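Local coordinates for protein ArsR family transcriptional regulator (Staphylococcus aureus, PDB 6CDB) that acts as a zinc-binding transcriptional repressor of the ArsR family, probably binding DNA as a dimer with zinc ions held at the subunit interface, at residues I31-L34 / L35-E39; V87-M90 / L91-I95. The protein carries 1 engineered substitution. One frame throughout, in Å; residues are numbered along the deposited sequence.

Contact 1 (I31-L34 / L35-E39)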
# COMPACT_ATOMS: atom_id res chain seq x y z
N ILE A 31 1.61 13.77 -1.19
CA ILE A 31 0.75 14.15 -2.31
C ILE A 31 -0.55 13.36 -2.27
O ILE A 31 -1.65 13.93 -2.43
CB ILE A 31 1.50 13.94 -3.64
CG1 ILE A 31 2.72 14.87 -3.72
CG2 ILE A 31 0.55 14.11 -4.83
CD1 ILE A 31 3.61 14.60 -4.92
N MET A 32 -0.46 12.04 -2.07
CA MET A 32 -1.66 11.20 -2.09
C MET A 32 -2.60 11.55 -0.95
O MET A 32 -3.82 11.53 -1.13
CB MET A 32 -1.28 9.73 -2.02
CG MET A 32 -0.50 9.19 -3.21
SD MET A 32 -1.48 8.95 -4.69
CE MET A 32 -2.28 7.40 -4.25
N GLU A 33 -2.06 11.83 0.23
CA GLU A 33 -2.93 12.20 1.35
C GLU A 33 -3.62 13.53 1.07
O GLU A 33 -4.83 13.67 1.32
CB GLU A 33 -2.11 12.23 2.64
CG GLU A 33 -2.93 12.28 3.92
CD GLU A 33 -3.29 13.69 4.34
OE1 GLU A 33 -2.55 14.62 3.96
OE2 GLU A 33 -4.31 13.87 5.03
N LEU A 34 -2.89 14.50 0.51
CA LEU A 34 -3.52 15.77 0.12
C LEU A 34 -4.69 15.52 -0.83
O LEU A 34 -5.79 16.08 -0.65
CB LEU A 34 -2.48 16.70 -0.52
CG LEU A 34 -2.80 18.16 -0.83
CD1 LEU A 34 -1.52 18.99 -0.91
CD2 LEU A 34 -3.60 18.31 -2.12
N LEU A 35 -4.47 14.70 -1.86
CA LEU A 35 -5.53 14.40 -2.82
C LEU A 35 -6.66 13.62 -2.18
O LEU A 35 -7.81 13.72 -2.63
CB LEU A 35 -4.95 13.63 -4.01
CG LEU A 35 -3.95 14.44 -4.84
CD1 LEU A 35 -3.29 13.59 -5.90
CD2 LEU A 35 -4.67 15.62 -5.46
N SER A 36 -6.36 12.84 -1.13
CA SER A 36 -7.39 12.11 -0.41
C SER A 36 -8.31 13.05 0.34
O SER A 36 -9.50 12.74 0.52
CB SER A 36 -6.75 11.11 0.56
OG SER A 36 -6.54 11.68 1.83
N VAL A 37 -7.80 14.19 0.80
CA VAL A 37 -8.66 15.21 1.38
C VAL A 37 -9.40 15.98 0.29
O VAL A 37 -10.62 16.16 0.37
CB VAL A 37 -7.84 16.15 2.28
CG1 VAL A 37 -8.72 17.32 2.78
CG2 VAL A 37 -7.23 15.38 3.44
N SER A 38 -8.69 16.45 -0.73
CA SER A 38 -9.35 17.23 -1.77
C SER A 38 -8.55 17.21 -3.07
O SER A 38 -7.31 17.27 -3.04
CB SER A 38 -9.54 18.68 -1.33
OG SER A 38 -9.74 19.49 -2.46
N GLU A 39 -9.26 17.15 -4.19
CA GLU A 39 -8.60 17.25 -5.49
C GLU A 39 -7.92 18.61 -5.62
O GLU A 39 -8.33 19.59 -5.00
CB GLU A 39 -9.61 17.06 -6.62
CG GLU A 39 -10.59 18.22 -6.74
CD GLU A 39 -11.59 18.03 -7.86
OE1 GLU A 39 -11.67 16.92 -8.42
OE2 GLU A 39 -12.30 19.01 -8.17
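Glu33 O takes two donors at once: the hydroxyl of Ser36, whose OG lies 2.7 Å from Glu33 O, in the carbonyl plane and on a lone pair, and the amide of Val37. This is the C-terminal end of helix 26-37, in the winged helix-turn-helix fold of the ArsR family. Upstream, Leu35 N donates to Ile31 O and Ser36 N to Met32 O. The last turn closes with Ser38 N reaching Leu34 O at 2.9 Å, nearly straight at 171°, although Ser38 itself has already left helical geometry. Beyond it, Ser38 OG bonds to Glu39 O.

The side chains one turn apart run alongside each other. Glu33 rises beside Val37, its chain bent at chi2 (-87°), which sets OE2 3.7 Å from Val37 CG2. On the buried side Leu35 CG sits 3.4 Å from Ile31 O. Leu34 packs against helix 42-49 through Ile45 and Leu49, while Met32 meets Leu91 of helix 85-99. Ile31 CG2 stands anti to its backbone N, beside the carbonyl carbon (chi1 -64°), on the side where Leu35 CD1 lies, 4.0 Å from Ile31 CG2.

Contact 2 (V87-M90 / L91-I95)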
# COMPACT_ATOMS: atom_id res chain seq x y z
N VAL A 87 -8.34 3.18 -4.50
CA VAL A 87 -7.12 3.88 -4.11
C VAL A 87 -7.34 4.69 -2.84
O VAL A 87 -6.55 4.61 -1.89
CB VAL A 87 -6.62 4.75 -5.28
CG1 VAL A 87 -5.32 5.48 -4.91
CG2 VAL A 87 -6.41 3.89 -6.52
N ALA A 88 -8.46 5.44 -2.78
CA ALA A 88 -8.78 6.18 -1.57
C ALA A 88 -8.91 5.26 -0.37
O ALA A 88 -8.42 5.57 0.72
CB ALA A 88 -10.08 6.98 -1.77
N THR A 89 -9.56 4.11 -0.56
CA THR A 89 -9.79 3.21 0.57
C THR A 89 -8.47 2.61 1.04
O THR A 89 -8.16 2.64 2.23
CB THR A 89 -10.80 2.12 0.20
OG1 THR A 89 -12.08 2.72 -0.10
CG2 THR A 89 -10.96 1.16 1.35
N MET A 90 -7.69 2.07 0.11
CA MET A 90 -6.35 1.57 0.43
C MET A 90 -5.57 2.58 1.27
O MET A 90 -5.05 2.24 2.35
CB MET A 90 -5.61 1.27 -0.87
CG MET A 90 -4.18 0.76 -0.70
SD MET A 90 -3.33 0.78 -2.29
CE MET A 90 -4.74 0.74 -3.39
N LEU A 91 -5.51 3.83 0.81
CA LEU A 91 -4.69 4.85 1.47
C LEU A 91 -5.22 5.20 2.86
O LEU A 91 -4.46 5.20 3.84
CB LEU A 91 -4.61 6.11 0.62
CG LEU A 91 -3.66 7.17 1.16
CD1 LEU A 91 -2.20 6.72 1.01
CD2 LEU A 91 -3.94 8.52 0.50
N LYS A 92 -6.51 5.53 2.96
CA LYS A 92 -7.10 5.91 4.25
C LYS A 92 -7.07 4.76 5.25
O LYS A 92 -6.86 4.99 6.45
CB LYS A 92 -8.53 6.43 4.05
CG LYS A 92 -8.57 7.84 3.43
CD LYS A 92 -9.95 8.24 2.92
CE LYS A 92 -9.90 9.67 2.37
NZ LYS A 92 -10.94 9.92 1.33
N GLN A 93 -7.27 3.51 4.80
CA GLN A 93 -7.15 2.38 5.72
C GLN A 93 -5.73 2.26 6.23
O GLN A 93 -5.52 2.00 7.42
CB GLN A 93 -7.59 1.07 5.05
CG GLN A 93 -9.09 1.04 4.68
CD GLN A 93 -9.99 0.64 5.84
OE1 GLN A 93 -9.66 -0.27 6.61
NE2 GLN A 93 -11.14 1.32 5.98
N ALA A 94 -4.74 2.43 5.35
CA ALA A 94 -3.34 2.39 5.79
C ALA A 94 -3.03 3.50 6.80
O ALA A 94 -2.38 3.26 7.82
CB ALA A 94 -2.40 2.49 4.59
N ILE A 95 -3.50 4.73 6.53
CA ILE A 95 -3.24 5.85 7.44
C ILE A 95 -3.86 5.58 8.80
O ILE A 95 -3.21 5.75 9.84
CB ILE A 95 -3.77 7.17 6.83
CG1 ILE A 95 -2.97 7.54 5.58
CG2 ILE A 95 -3.73 8.31 7.84
CD1 ILE A 95 -3.51 8.75 4.84
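Thr89 and Gln93 lie side by side one turn apart, Thr89 CG2 resting 3.8 Å from Gln93 CG. The closer approach is to the backbone: Gln93 CG comes within 3.1 Å of Thr89 O, the same oxygen that accepts the Gln93 amide at 2.9 Å (Gln93 N to Thr89 O), almost head-on to the carbonyl. Gln93 CG stands beside its own backbone N (chi1 -65°), which brings it back toward that oxygen. The hydroxyl of Thr89 is used elsewhere, OG1 bonding to Ile85 O one turn earlier.

Three further i to i+4 bonds keep the helix regular, the straightest from Lys92 N to Ala88 O at 171°. They belong to helix 85-99, the C-terminal helix of this winged helix-turn-helix repressor, which bears zinc ligands of the dimer interface: His86 lies just before Val87, His96 and His97 follow Ile95, and a further ligand, His100, comes just past the helix end.

The buried side is the closely packed one. The Leu91 side chain meets Ser36 of helix 26-37, Met90 packs on Met90 of the second subunit, and Val87 on that subunit's His97.

The Lys92 side is looser and open to solvent. The lysine chain first passes Ala88 O, with Lys92 CG 3.5 Å from that oxygen, then runs out extended; its NZ makes a weak hydrogen bond to Ser36 O, while Ala88 CB stays 4.4 Å from Lys92 NZ.

Overall arrangement
From the N terminus, contact 1 comes first, on the last turns of helix 26-37 and the two residues beyond it, and contact 2 follows much later, inside helix 85-99. Each is a single uninterrupted run that closes no loop beyond a helical turn, so the two stand in series, neither nested nor crossed. Between them the chain makes the short strand 40-41, which pairs with strand 77-82, helices 42-49 and 53-65, and the hairpin 69-82. It then returns to lay helix 85-99 against helix 26-37, the contact centres about 11 Å apart. Met32 CE touches Val87 CG1 at 3.7 Å, and Glu33 CG meets Ile95 CD1, also at 3.7 Å, joining contact 1 to the dimer-forming, zinc-binding helix.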